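Side-chain contacts in phytochromobilin synthase (Solanum lycopersicum, PDB 6KME), which is a ferredoxin-dependent bilin reductase that binds biliverdin IX alpha and probably reduces it to phytochromobilin, the chromophore of plant phytochromes: residues P240-G243 and V244-R247; S61-S64 and M65-T69; K287-K291 and R292-G296. The protein carries 1 engineered substitution. All coordinates share one frame; numbering follows the deposited sequence. Where two conformers were deposited one is given.

Contact 1: P240-G243 and V244-R247. With BLA (biliverdine IX alpha), chain B.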
ATOM      1  N   PRO A 240      -6.791  -7.234  -2.590  1.00 24.96           N
ATOM      2  CA  PRO A 240      -7.766  -8.140  -1.951  1.00 26.54           C
ATOM      3  C   PRO A 240      -8.952  -7.437  -1.287  1.00 26.51           C
ATOM      4  O   PRO A 240     -10.008  -8.061  -1.146  1.00 30.34           O
ATOM      5  CB  PRO A 240      -6.914  -8.903  -0.931  1.00 25.81           C
ATOM      6  CG  PRO A 240      -5.544  -8.904  -1.544  1.00 27.90           C
ATOM      7  CD  PRO A 240      -5.417  -7.515  -2.147  1.00 24.94           C
ATOM      8  N   GLY A 241      -8.838  -6.163  -0.907  1.00 20.33           N
ATOM      9  CA  GLY A 241      -9.954  -5.551  -0.190  1.00 26.41           C
ATOM     10  C   GLY A 241     -11.172  -5.216  -1.042  1.00 25.60           C
ATOM     11  O   GLY A 241     -12.207  -4.839  -0.485  1.00 18.62           O
ATOM     12  N   HIS A 242     -11.082  -5.348  -2.366  1.00 23.24           N
ATOM     13  CA  HIS A 242     -12.147  -4.844  -3.228  1.00 24.83           C
ATOM     14  C   HIS A 242     -13.463  -5.577  -2.997  1.00 23.91           C
ATOM     15  O   HIS A 242     -14.537  -4.965  -3.089  1.00 19.03           O
ATOM     16  CB  HIS A 242     -11.705  -4.945  -4.693  1.00 24.40           C
ATOM     17  CG  HIS A 242     -10.539  -4.060  -5.017  1.00 27.06           C
ATOM     18  ND1 HIS A 242     -10.095  -3.079  -4.152  1.00 28.17           N
ATOM     19  CD2 HIS A 242      -9.718  -4.012  -6.094  1.00 25.34           C
ATOM     20  CE1 HIS A 242      -9.055  -2.461  -4.687  1.00 29.64           C
ATOM     21  NE2 HIS A 242      -8.805  -3.010  -5.863  1.00 26.55           N
ATOM     22  N   GLY A 243     -13.401  -6.869  -2.671  1.00 18.88           N
ATOM     23  CA  GLY A 243     -14.623  -7.614  -2.399  1.00 26.58           C
ATOM     24  C   GLY A 243     -15.359  -7.098  -1.179  1.00 24.36           C
ATOM     25  O   GLY A 243     -16.589  -7.017  -1.171  1.00 23.18           O
ATOM     26  N   VAL A 244     -14.618  -6.728  -0.133  1.00 24.20           N
ATOM     27  CA  VAL A 244     -15.262  -6.177   1.055  1.00 21.84           C
ATOM     28  C   VAL A 244     -15.913  -4.836   0.734  1.00 21.26           C
ATOM     29  O   VAL A 244     -17.048  -4.568   1.146  1.00 22.13           O
ATOM     30  CB  VAL A 244     -14.250  -6.056   2.210  1.00 22.11           C
ATOM     31  CG1 VAL A 244     -14.880  -5.317   3.373  1.00 29.55           C
ATOM     32  CG2 VAL A 244     -13.776  -7.442   2.672  1.00 25.91           C
ATOM     33  N   LEU A 245     -15.197  -3.966   0.013  1.00 22.38           N
ATOM     34  CA  LEU A 245     -15.773  -2.682  -0.385  1.00 22.24           C
ATOM     35  C   LEU A 245     -17.052  -2.881  -1.197  1.00 21.29           C
ATOM     36  O   LEU A 245     -18.052  -2.188  -0.971  1.00 21.67           O
ATOM     37  CB  LEU A 245     -14.754  -1.877  -1.189  1.00 14.84           C
ATOM     38  CG  LEU A 245     -13.510  -1.410  -0.425  1.00 25.03           C
ATOM     39  CD1 LEU A 245     -12.537  -0.641  -1.354  1.00 23.72           C
ATOM     40  CD2 LEU A 245     -13.913  -0.548   0.763  1.00 27.66           C
ATOM     41  N   LYS A 246     -17.044  -3.834  -2.138  1.00 19.84           N
ATOM     42  CA  LYS A 246     -18.228  -4.077  -2.961  1.00 22.62           C
ATOM     43  C   LYS A 246     -19.417  -4.513  -2.119  1.00 23.90           C
ATOM     44  O   LYS A 246     -20.555  -4.102  -2.381  1.00 23.99           O
ATOM     45  CB  LYS A 246     -17.920  -5.117  -4.043  1.00 22.98           C
ATOM     46  CG  LYS A 246     -16.952  -4.552  -5.068  1.00 31.45           C
ATOM     47  CD  LYS A 246     -16.513  -5.572  -6.098  1.00 44.60           C
ATOM     48  CE  LYS A 246     -15.530  -4.947  -7.092  1.00 44.12           C
ATOM     49  NZ  LYS A 246     -15.105  -5.928  -8.137  1.00 54.37           N
ATOM     50  N   ARG A 247     -19.179  -5.336  -1.095  1.00 23.12           N
ATOM     51  CA  ARG A 247     -20.262  -5.757  -0.209  0.52 25.14           C
ATOM     52  C   ARG A 247     -20.806  -4.585   0.602  1.00 25.62           C
ATOM     53  O   ARG A 247     -22.011  -4.511   0.872  1.00 23.06           O
ATOM     54  CB  ARG A 247     -19.773  -6.871   0.722  0.52 32.38           C
ATOM     55  CG  ARG A 247     -20.630  -7.048   1.969  0.52 42.48           C
ATOM     56  CD  ARG A 247     -20.367  -8.360   2.697  0.52 50.07           C
ATOM     57  NE  ARG A 247     -18.981  -8.519   3.130  0.52 52.05           N
ATOM     58  CZ  ARG A 247     -18.426  -7.854   4.138  0.52 39.72           C
ATOM     59  NH1 ARG A 247     -19.130  -6.960   4.819  0.52 38.73           N
ATOM     60  NH2 ARG A 247     -17.162  -8.085   4.459  0.52 32.94           N
TER
HETATM   61  CHA BLA B 401      -5.912 -10.498   2.365  1.00 26.90           C
HETATM   62  NA  BLA B 401      -4.376  -8.563   1.578  1.00 22.67           N
HETATM   63  C1A BLA B 401      -4.637  -9.931   1.762  1.00 25.68           C
HETATM   64  C2A BLA B 401      -3.480 -10.670   1.254  1.00 19.64           C
HETATM   65  C3A BLA B 401      -2.522  -9.682   0.755  1.00 18.48           C
HETATM   66  C4A BLA B 401      -3.101  -8.386   0.965  1.00 26.86           C
HETATM   67  CMA BLA B 401      -1.140  -9.904   0.136  1.00 21.24           C
HETATM   68  CAA BLA B 401      -3.412 -12.223   1.260  1.00 19.04           C
HETATM   69  CBA BLA B 401      -4.190 -12.755   0.086  1.00 18.80           C
HETATM   70  CGA BLA B 401      -3.267 -12.885  -1.180  1.00 21.66           C
HETATM   71  O1A BLA B 401      -2.284 -13.520  -0.936  1.00 18.06           O
HETATM   72  O2A BLA B 401      -3.712 -12.340  -2.147  1.00 21.19           O
HETATM   73  CHB BLA B 401      -2.506  -7.007   0.651  1.00 23.03           C
HETATM   74  NB  BLA B 401      -1.445  -7.286  -1.517  1.00 27.32           N
HETATM   75  C1B BLA B 401      -1.905  -6.450  -0.474  1.00 32.80           C
HETATM   76  C2B BLA B 401      -1.135  -5.094  -0.774  1.00 26.85           C
HETATM   77  C3B BLA B 401      -0.546  -5.151  -2.031  1.00 24.99           C
HETATM   78  C4B BLA B 401      -0.784  -6.568  -2.559  1.00 26.69           C
HETATM   79  CMB BLA B 401      -1.333  -3.896   0.138  1.00 32.39           C
HETATM   80  OB  BLA B 401      -0.542  -7.083  -3.638  1.00 24.53           O
HETATM   81  CAB BLA B 401       0.277  -4.294  -2.961  1.00 24.98           C
HETATM   82  CBB BLA B 401       0.774  -4.372  -4.218  1.00 35.01           C
HETATM   83  NC  BLA B 401      -7.650  -5.509   2.813  1.00 34.64           N
HETATM   84  C1C BLA B 401      -7.314  -4.143   2.665  1.00 46.34           C
HETATM   85  C2C BLA B 401      -8.634  -3.376   2.820  1.00 36.77           C
HETATM   86  C3C BLA B 401      -9.637  -4.318   3.049  1.00 23.62           C
HETATM   87  C4C BLA B 401      -9.019  -5.737   3.050  1.00 25.11           C
HETATM   88  CMC BLA B 401      -8.612  -1.847   2.701  1.00 38.79           C
HETATM   89  OC  BLA B 401      -6.142  -3.869   2.460  1.00 58.59           O
HETATM   90  CAC BLA B 401     -11.080  -4.022   3.255  1.00 28.03           C
HETATM   91  CBC BLA B 401     -11.911  -3.073   2.769  1.00 36.83           C
HETATM   92  CHD BLA B 401      -9.470  -7.021   3.201  1.00 19.95           C
HETATM   93  ND  BLA B 401      -7.395  -8.484   2.685  1.00 27.70           N
HETATM   94  C1D BLA B 401      -8.671  -8.300   3.022  1.00 25.66           C
HETATM   95  C2D BLA B 401      -9.402  -9.608   3.265  1.00 24.64           C
HETATM   96  C3D BLA B 401      -8.482 -10.620   3.062  1.00 27.05           C
HETATM   97  C4D BLA B 401      -7.139  -9.935   2.674  1.00 25.16           C
HETATM   98  CMD BLA B 401     -10.870  -9.607   3.652  1.00 23.81           C
HETATM   99  CAD BLA B 401      -8.584 -12.147   3.147  1.00 23.27           C
HETATM  100  CBD BLA B 401      -9.390 -12.769   2.023  1.00 26.66           C
HETATM  101  CGD BLA B 401      -8.704 -12.709   0.588  1.00 32.64           C
HETATM  102  O1D BLA B 401      -9.471 -12.273  -0.252  1.00 31.16           O
HETATM  103  O2D BLA B 401      -7.547 -13.109   0.574  1.00 29.38           O
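One wall of the biliverdin pocket is formed where Gly241 and Pro240 lead into the first turn of helix 242-249, and Gly241 is tied to Leu245 on that turn. Leu245 N donates to Gly241 O at 3.2 Å. The next step of the ladder joins Lys246 N to His242 O at 2.9 Å, and Lys246 CG leans over the same oxygen. Because Gly241 has no side chain, its CA settles 3.4 Å from C4C of the bilin, while Pro240 lies against the inner nitrogens of rings A and D, its CG 3.4 Å from NA of the bilin. This fits the ferredoxin-dependent bilin reductase fold, in which the tetrapyrrole lies between the central antiparallel sheet and the C-terminal helices. Val244 divides its two branches along the bilin: CG1, anti to the backbone N (chi1 173°), meets the vinyl carbon CBC at 3.8 Å, and CG2 meets the methyl CMD at 3.8 Å. Leu245 CD2 reaches CBC as well, also at 3.8 Å, while the side chain rests on Leu87 and Ile89 of strand 81-91 and on helix 251-262. His242 is turned the other way, its NE2 bonded to Arg235 O.

Contact 2: S61-S64 and M65-T69. With MG (magnesium ion), chain C.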
ATOM      1  N   SER A  61     -17.047  10.910   3.683  1.00 34.30           N
ATOM      2  CA  SER A  61     -17.811  10.004   4.522  1.00 36.13           C
ATOM      3  C   SER A  61     -18.830   9.266   3.671  1.00 39.72           C
ATOM      4  O   SER A  61     -19.500   9.865   2.823  1.00 37.20           O
ATOM      5  CB  SER A  61     -18.514  10.762   5.652  1.00 42.76           C
ATOM      6  OG  SER A  61     -19.325   9.888   6.405  1.00 48.54           O
ATOM      7  N   LEU A  62     -18.958   7.964   3.917  1.00 30.92           N
ATOM      8  CA  LEU A  62     -19.851   7.125   3.133  1.00 32.37           C
ATOM      9  C   LEU A  62     -20.388   6.025   4.042  1.00 29.80           C
ATOM     10  O   LEU A  62     -19.610   5.349   4.719  1.00 37.44           O
ATOM     11  CB  LEU A  62     -19.086   6.546   1.938  1.00 29.41           C
ATOM     12  CG  LEU A  62     -19.777   6.289   0.607  1.00 44.21           C
ATOM     13  CD1 LEU A  62     -20.549   7.512   0.132  1.00 43.12           C
ATOM     14  CD2 LEU A  62     -18.716   5.873  -0.408  1.00 38.31           C
ATOM     15  N   LEU A  63     -21.707   5.866   4.087  1.00 32.37           N
ATOM     16  CA  LEU A  63     -22.295   4.759   4.829  1.00 30.02           C
ATOM     17  C   LEU A  63     -22.440   3.543   3.929  1.00 30.65           C
ATOM     18  O   LEU A  63     -22.689   3.663   2.727  1.00 28.70           O
ATOM     19  CB  LEU A  63     -23.669   5.122   5.400  1.00 31.38           C
ATOM     20  CG  LEU A  63     -23.746   6.069   6.599  1.00 40.57           C
ATOM     21  CD1 LEU A  63     -25.122   5.972   7.242  1.00 43.75           C
ATOM     22  CD2 LEU A  63     -22.656   5.747   7.604  1.00 44.00           C
ATOM     23  N   SER A  64     -22.299   2.364   4.531  1.00 29.70           N
ATOM     24  CA  SER A  64     -22.640   1.136   3.829  1.00 29.14           C
ATOM     25  C   SER A  64     -24.131   1.124   3.484  1.00 27.92           C
ATOM     26  O   SER A  64     -24.932   1.882   4.040  1.00 31.32           O
ATOM     27  CB  SER A  64     -22.272  -0.081   4.678  1.00 28.67           C
ATOM     28  OG  SER A  64     -23.106  -0.160   5.820  1.00 28.84           O
ATOM     29  N   MET A  65     -24.502   0.240   2.548  1.00 27.61           N
ATOM     30  CA  MET A  65     -25.891   0.175   2.098  1.00 36.29           C
ATOM     31  C   MET A  65     -26.852  -0.182   3.229  1.00 38.44           C
ATOM     32  O   MET A  65     -28.004   0.264   3.216  1.00 33.20           O
ATOM     33  CB  MET A  65     -26.035  -0.831   0.949  1.00 28.39           C
ATOM     34  CG  MET A  65     -25.224  -0.458  -0.286  1.00 27.71           C
ATOM     35  SD  MET A  65     -25.507  -1.530  -1.711  1.00 29.06           S
ATOM     36  CE  MET A  65     -24.755  -3.073  -1.155  1.00 32.02           C
ATOM     37  N   ASP A  66     -26.422  -0.985   4.203  1.00 33.75           N
ATOM     38  CA  ASP A  66     -27.298  -1.312   5.327  1.00 36.58           C
ATOM     39  C   ASP A  66     -27.165  -0.323   6.477  1.00 34.98           C
ATOM     40  O   ASP A  66     -27.711  -0.569   7.553  1.00 38.14           O
ATOM     41  CB  ASP A  66     -27.043  -2.742   5.825  1.00 41.02           C
ATOM     42  CG  ASP A  66     -25.644  -2.941   6.398  1.00 43.88           C
ATOM     43  OD1 ASP A  66     -24.892  -1.961   6.563  1.00 47.84           O
ATOM     44  OD2 ASP A  66     -25.290  -4.102   6.686  1.00 49.44           O
ATOM     45  N   ASP A  67     -26.425   0.766   6.276  1.00 33.44           N
ATOM     46  CA  ASP A  67     -26.292   1.893   7.195  1.00 39.21           C
ATOM     47  C   ASP A  67     -25.564   1.552   8.495  1.00 43.14           C
ATOM     48  O   ASP A  67     -25.490   2.406   9.385  1.00 50.40           O
ATOM     49  CB  ASP A  67     -27.660   2.512   7.519  1.00 44.39           C
ATOM     50  CG  ASP A  67     -28.374   3.051   6.282  1.00 44.55           C
ATOM     51  OD1 ASP A  67     -27.689   3.519   5.347  1.00 37.90           O
ATOM     52  OD2 ASP A  67     -29.624   3.008   6.244  1.00 46.04           O
ATOM     53  N   LYS A  68     -25.000   0.348   8.634  1.00 42.83           N
ATOM     54  CA  LYS A  68     -24.345  -0.051   9.878  1.00 43.08           C
ATOM     55  C   LYS A  68     -22.841   0.211   9.900  1.00 44.14           C
ATOM     56  O   LYS A  68     -22.223   0.074  10.963  1.00 43.13           O
ATOM     57  CB  LYS A  68     -24.573  -1.542  10.158  1.00 52.60           C
ATOM     58  CG  LYS A  68     -26.022  -1.983  10.273  1.00 52.62           C
ATOM     59  CD  LYS A  68     -26.076  -3.438  10.736  1.00 61.04           C
ATOM     60  CE  LYS A  68     -27.225  -4.213  10.103  1.00 70.77           C
ATOM     61  NZ  LYS A  68     -28.549  -3.796  10.631  1.00 77.39           N
ATOM     62  N   THR A  69     -22.227   0.562   8.773  1.00 32.27           N
ATOM     63  CA  THR A  69     -20.781   0.735   8.718  1.00 36.59           C
ATOM     64  C   THR A  69     -20.442   2.056   8.043  1.00 33.21           C
ATOM     65  O   THR A  69     -21.027   2.407   7.014  1.00 28.86           O
ATOM     66  CB  THR A  69     -20.110  -0.429   7.969  1.00 36.35           C
ATOM     67  OG1 THR A  69     -20.489  -1.669   8.579  1.00 36.90           O
ATOM     68  CG2 THR A  69     -18.604  -0.296   8.038  1.00 31.18           C
TER
HETATM   69 MG    MG C 402     -28.007   4.610   3.322  1.00 37.67          MG
HETATM   70  O   HOH W   1     -25.994   4.351   2.804  1.00 32.82           O
HETATM   71  O   HOH W   2     -28.355   2.747   2.404  1.00 29.04           O
HETATM   72  O   HOH W   3     -27.389   6.248   4.523  1.00 33.40           O
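Asp67 and Ser64 come together beside a magnesium ion, one binding it directly and the other through water. Asp67 OD1 binds the metal directly at 2.3 Å, and three waters each lie 2.1 Å from the magnesium. Two of these waters turn back to the main chain as donors: water 1 to Ser64 O at 3.0 Å and water 2 to Met65 O at 2.6 Å. The next layer is a type I beta turn from Ser64 to Asp67, closed by Asp67 N donating to Ser64 O at 2.9 Å. On the side chain of Ser64, OG stands between its own N and carbonyl carbon (chi1 68°), a position from which it donates to Asp66 OD1 at 2.6 Å and accepts from Thr69 N at 3.2 Å. Asp66 OD1 also receives Lys68 N, making an Asx turn, and its two donors arrive from opposite faces of the carboxylate plane. Further out, Ser64 N donates to Thr69 O at 2.8 Å, closing the base of the loop that connects strands 51-63 and 69-77 of the hairpin. Met65 makes a backbone bond with Leu248 of helix 242-249, and Leu248 also packs on Ser64 and Thr69. Ser64 O and Asp67 OD1 are both acceptors lying close together; the cation and its bound water supply the positive charge and the hydrogen that would be expected to ease their repulsion.

Contact 3: K287-K291 and R292-G296. With BLA (biliverdine IX alpha), chain B.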
ATOM      1  N   LYS A 287     -11.175 -10.499 -21.836  1.00 40.34           N
ATOM      2  CA  LYS A 287     -11.426  -9.926 -20.525  1.00 34.50           C
ATOM      3  C   LYS A 287     -10.262 -10.232 -19.586  1.00 31.01           C
ATOM      4  O   LYS A 287      -9.355 -11.001 -19.910  1.00 33.71           O
ATOM      5  CB  LYS A 287     -12.742 -10.478 -19.963  1.00 30.96           C
ATOM      6  CG  LYS A 287     -13.939 -10.258 -20.885  1.00 36.35           C
ATOM      7  CD  LYS A 287     -15.210 -10.907 -20.340  1.00 48.79           C
ATOM      8  CE  LYS A 287     -16.430 -10.521 -21.170  1.00 58.89           C
ATOM      9  NZ  LYS A 287     -17.712 -11.020 -20.590  1.00 61.52           N
ATOM     10  N   VAL A 288     -10.294  -9.614 -18.407  1.00 23.07           N
ATOM     11  CA  VAL A 288      -9.297  -9.871 -17.372  1.00 20.36           C
ATOM     12  C   VAL A 288      -9.666 -11.142 -16.617  1.00 26.98           C
ATOM     13  O   VAL A 288     -10.792 -11.286 -16.136  1.00 23.93           O
ATOM     14  CB  VAL A 288      -9.188  -8.680 -16.414  1.00 23.47           C
ATOM     15  CG1 VAL A 288      -8.214  -9.009 -15.289  1.00 20.21           C
ATOM     16  CG2 VAL A 288      -8.718  -7.428 -17.184  1.00 24.39           C
ATOM     17  N   ASN A 289      -8.713 -12.062 -16.504  1.00 23.89           N
ATOM     18  CA  ASN A 289      -8.957 -13.320 -15.805  1.00 26.30           C
ATOM     19  C   ASN A 289      -9.442 -13.071 -14.379  1.00 24.99           C
ATOM     20  O   ASN A 289      -8.878 -12.246 -13.653  1.00 26.84           O
ATOM     21  CB  ASN A 289      -7.672 -14.148 -15.796  1.00 22.14           C
ATOM     22  CG  ASN A 289      -7.916 -15.604 -15.462  1.00 31.11           C
ATOM     23  OD1 ASN A 289      -8.577 -15.921 -14.471  1.00 28.89           O
ATOM     24  ND2 ASN A 289      -7.388 -16.500 -16.295  1.00 23.20           N
ATOM     25  N   GLU A 290     -10.489 -13.801 -13.971  1.00 21.92           N
ATOM     26  CA  GLU A 290     -11.050 -13.634 -12.630  1.00 22.62           C
ATOM     27  C   GLU A 290     -10.085 -14.035 -11.522  1.00 22.59           C
ATOM     28  O   GLU A 290     -10.283 -13.630 -10.369  1.00 21.97           O
ATOM     29  CB  GLU A 290     -12.333 -14.462 -12.480  1.00 29.38           C
ATOM     30  CG  GLU A 290     -13.557 -13.842 -13.102  1.00 52.01           C
ATOM     31  CD  GLU A 290     -14.773 -14.748 -12.986  1.00 70.32           C
ATOM     32  OE1 GLU A 290     -14.591 -15.963 -12.731  1.00 66.34           O
ATOM     33  OE2 GLU A 290     -15.906 -14.243 -13.145  1.00 77.21           O
ATOM     34  N   LYS A 291      -9.074 -14.845 -11.822  1.00 23.53           N
ATOM     35  CA  LYS A 291      -8.110 -15.219 -10.795  1.00 26.39           C
ATOM     36  C   LYS A 291      -7.354 -14.000 -10.298  1.00 25.27           C
ATOM     37  O   LYS A 291      -6.956 -13.137 -11.086  1.00 20.92           O
ATOM     38  CB  LYS A 291      -7.116 -16.242 -11.343  1.00 21.43           C
ATOM     39  CG  LYS A 291      -7.739 -17.584 -11.634  1.00 29.57           C
ATOM     40  CD  LYS A 291      -6.675 -18.650 -11.709  1.00 38.93           C
ATOM     41  CE  LYS A 291      -6.234 -18.884 -13.126  1.00 50.50           C
ATOM     42  NZ  LYS A 291      -6.445 -20.317 -13.524  1.00 52.60           N
ATOM     43  N   ARG A 292      -7.146 -13.930  -8.978  1.00 19.88           N
ATOM     44  CA  ARG A 292      -6.234 -12.918  -8.447  1.00 18.15           C
ATOM     45  C   ARG A 292      -4.800 -13.174  -8.905  1.00 16.91           C
ATOM     46  O   ARG A 292      -4.067 -12.234  -9.252  1.00 20.61           O
ATOM     47  CB  ARG A 292      -6.302 -12.884  -6.916  1.00 15.47           C
ATOM     48  CG  ARG A 292      -5.476 -11.715  -6.294  1.00 18.94           C
ATOM     49  CD  ARG A 292      -5.655 -11.641  -4.775  1.00 21.15           C
ATOM     50  NE  ARG A 292      -7.059 -11.589  -4.392  1.00 19.80           N
ATOM     51  CZ  ARG A 292      -7.514 -11.871  -3.177  1.00 22.56           C
ATOM     52  NH1 ARG A 292      -6.671 -12.211  -2.221  1.00 15.14           N
ATOM     53  NH2 ARG A 292      -8.812 -11.811  -2.922  1.00 20.38           N
ATOM     54  N   SER A 293      -4.388 -14.443  -8.936  1.00 20.13           N
ATOM     55  CA  SER A 293      -3.007 -14.831  -9.193  1.00 23.32           C
ATOM     56  C   SER A 293      -2.980 -15.818 -10.353  1.00 23.55           C
ATOM     57  O   SER A 293      -3.547 -16.908 -10.244  1.00 20.67           O
ATOM     58  CB  SER A 293      -2.377 -15.470  -7.946  1.00 22.80           C
ATOM     59  OG  SER A 293      -1.037 -15.890  -8.211  1.00 19.89           O
ATOM     60  N   MET A 294      -2.318 -15.444 -11.457  1.00 18.70           N
ATOM     61  CA  MET A 294      -2.127 -16.402 -12.546  1.00 22.63           C
ATOM     62  C   MET A 294      -1.118 -17.480 -12.167  1.00 22.86           C
ATOM     63  O   MET A 294      -1.233 -18.624 -12.624  1.00 26.91           O
ATOM     64  CB  MET A 294      -1.670 -15.680 -13.821  1.00 24.98           C
ATOM     65  CG  MET A 294      -2.750 -14.814 -14.507  1.00 18.02           C
ATOM     66  SD  MET A 294      -4.331 -15.632 -14.827  1.00 23.35           S
ATOM     67  CE  MET A 294      -3.820 -17.011 -15.854  1.00 26.58           C
ATOM     68  N   ILE A 295      -0.113 -17.127 -11.355  1.00 19.92           N
ATOM     69  CA  ILE A 295       0.921 -18.074 -10.940  1.00 19.42           C
ATOM     70  C   ILE A 295       0.388 -19.030  -9.872  1.00 20.60           C
ATOM     71  O   ILE A 295       0.664 -20.238  -9.903  1.00 22.82           O
ATOM     72  CB  ILE A 295       2.153 -17.286 -10.444  1.00 24.42           C
ATOM     73  CG1 ILE A 295       2.804 -16.538 -11.612  1.00 22.63           C
ATOM     74  CG2 ILE A 295       3.163 -18.202  -9.737  1.00 22.66           C
ATOM     75  CD1 ILE A 295       3.722 -15.388 -11.163  1.00 19.50           C
ATOM     76  N   GLY A 296      -0.408 -18.515  -8.947  1.00 22.57           N
ATOM     77  CA  GLY A 296      -0.786 -19.198  -7.727  1.00 22.92           C
ATOM     78  C   GLY A 296      -0.074 -18.602  -6.519  1.00 24.58           C
ATOM     79  O   GLY A 296       0.896 -17.847  -6.639  1.00 21.79           O
TER
HETATM   80  CHA BLA B 401      -5.912 -10.498   2.365  1.00 26.90           C
HETATM   81  NA  BLA B 401      -4.376  -8.563   1.578  1.00 22.67           N
HETATM   82  C1A BLA B 401      -4.637  -9.931   1.762  1.00 25.68           C
HETATM   83  C2A BLA B 401      -3.480 -10.670   1.254  1.00 19.64           C
HETATM   84  C3A BLA B 401      -2.522  -9.682   0.755  1.00 18.48           C
HETATM   85  C4A BLA B 401      -3.101  -8.386   0.965  1.00 26.86           C
HETATM   86  CMA BLA B 401      -1.140  -9.904   0.136  1.00 21.24           C
HETATM   87  CAA BLA B 401      -3.412 -12.223   1.260  1.00 19.04           C
HETATM   88  CBA BLA B 401      -4.190 -12.755   0.086  1.00 18.80           C
HETATM   89  CGA BLA B 401      -3.267 -12.885  -1.180  1.00 21.66           C
HETATM   90  O1A BLA B 401      -2.284 -13.520  -0.936  1.00 18.06           O
HETATM   91  O2A BLA B 401      -3.712 -12.340  -2.147  1.00 21.19           O
HETATM   92  CHB BLA B 401      -2.506  -7.007   0.651  1.00 23.03           C
HETATM   93  NB  BLA B 401      -1.445  -7.286  -1.517  1.00 27.32           N
HETATM   94  C1B BLA B 401      -1.905  -6.450  -0.474  1.00 32.80           C
HETATM   95  C2B BLA B 401      -1.135  -5.094  -0.774  1.00 26.85           C
HETATM   96  C3B BLA B 401      -0.546  -5.151  -2.031  1.00 24.99           C
HETATM   97  C4B BLA B 401      -0.784  -6.568  -2.559  1.00 26.69           C
HETATM   98  CMB BLA B 401      -1.333  -3.896   0.138  1.00 32.39           C
HETATM   99  OB  BLA B 401      -0.542  -7.083  -3.638  1.00 24.53           O
HETATM  100  CAB BLA B 401       0.277  -4.294  -2.961  1.00 24.98           C
HETATM  101  CBB BLA B 401       0.774  -4.372  -4.218  1.00 35.01           C
HETATM  102  NC  BLA B 401      -7.650  -5.509   2.813  1.00 34.64           N
HETATM  103  C1C BLA B 401      -7.314  -4.143   2.665  1.00 46.34           C
HETATM  104  C2C BLA B 401      -8.634  -3.376   2.820  1.00 36.77           C
HETATM  105  C3C BLA B 401      -9.637  -4.318   3.049  1.00 23.62           C
HETATM  106  C4C BLA B 401      -9.019  -5.737   3.050  1.00 25.11           C
HETATM  107  CMC BLA B 401      -8.612  -1.847   2.701  1.00 38.79           C
HETATM  108  OC  BLA B 401      -6.142  -3.869   2.460  1.00 58.59           O
HETATM  109  CAC BLA B 401     -11.080  -4.022   3.255  1.00 28.03           C
HETATM  110  CBC BLA B 401     -11.911  -3.073   2.769  1.00 36.83           C
HETATM  111  CHD BLA B 401      -9.470  -7.021   3.201  1.00 19.95           C
HETATM  112  ND  BLA B 401      -7.395  -8.484   2.685  1.00 27.70           N
HETATM  113  C1D BLA B 401      -8.671  -8.300   3.022  1.00 25.66           C
HETATM  114  C2D BLA B 401      -9.402  -9.608   3.265  1.00 24.64           C
HETATM  115  C3D BLA B 401      -8.482 -10.620   3.062  1.00 27.05           C
HETATM  116  C4D BLA B 401      -7.139  -9.935   2.674  1.00 25.16           C
HETATM  117  CMD BLA B 401     -10.870  -9.607   3.652  1.00 23.81           C
HETATM  118  CAD BLA B 401      -8.584 -12.147   3.147  1.00 23.27           C
HETATM  119  CBD BLA B 401      -9.390 -12.769   2.023  1.00 26.66           C
HETATM  120  CGD BLA B 401      -8.704 -12.709   0.588  1.00 32.64           C
HETATM  121  O1D BLA B 401      -9.471 -12.273  -0.252  1.00 31.16           O
HETATM  122  O2D BLA B 401      -7.547 -13.109   0.574  1.00 29.38           O
HETATM  123  O   HOH W   4      -3.351 -20.067 -13.301  1.00 48.27           O
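The loop between helix 274-277 and strand 297-298 folds Asn289 against Met294 and, between them, sends Arg292 to the propionates of biliverdin. The amide of Asn289 slants across the thioether of Met294, with ND2 3.5 Å from SD. Met294 is bent at both chi2 and chi3, which turns its methyl back toward this amide and toward Lys291, whose CE crosses at 4.1 Å from Met294 CE. The other end of the Asn289 amide is held by the main chain: OD1 accepts from Lys291 N at 2.9 Å, in an almost straight bond that makes an Asx turn. A water donates to Met294 O at 2.7 Å and is also weakly bonded to Lys291 NZ. Past Arg292, Ser293 OG takes Gly296 N at 2.8 Å in an ST motif and is bonded to Glu170 too. Lys238 of helix 218-238 binds the carbonyls of Asn289 and Lys291, and Tyr281 OH binds that of Arg292, so the backbone on both sides of the arginine is fastened. Arg292 leaves it with CG anti to the backbone N (chi1 -173°) and bends at chi3. Arg292 NH2 donates to O1D of the bilin at 2.8 Å and NH1 to O2D of the same carboxylate at 3.1 Å, and NH1 also donates to O2A of the other propionate at 3.0 Å. An arginine paired through two nitrogens with one propionate and through one of them with the second is the arrangement expected at the propionate end of a tetrapyrrole pocket.

Contacts 1 and 3 meet at biliverdin: their centres are 17 Å apart, yet Pro240 CG lies 3.6 Å from Arg292 NH1, so the nonpolar wall of the pocket passes directly into its propionate-binding end. Contact 2 stands on the other flank of contact 1, with centres 14 Å apart, and packs on it where Met65 CE comes 3.7 Å from Arg247 O. Helix 242-249 thus links the hairpin loop to the pocket. The magnesium lies about 14 Å from the side chain of Arg247 and does not border the pocket, although the side chain of Thr69 comes to about 9 Å from the bilin. Contacts 2 and 3 do not touch, their nearest atoms being about 18 Å apart.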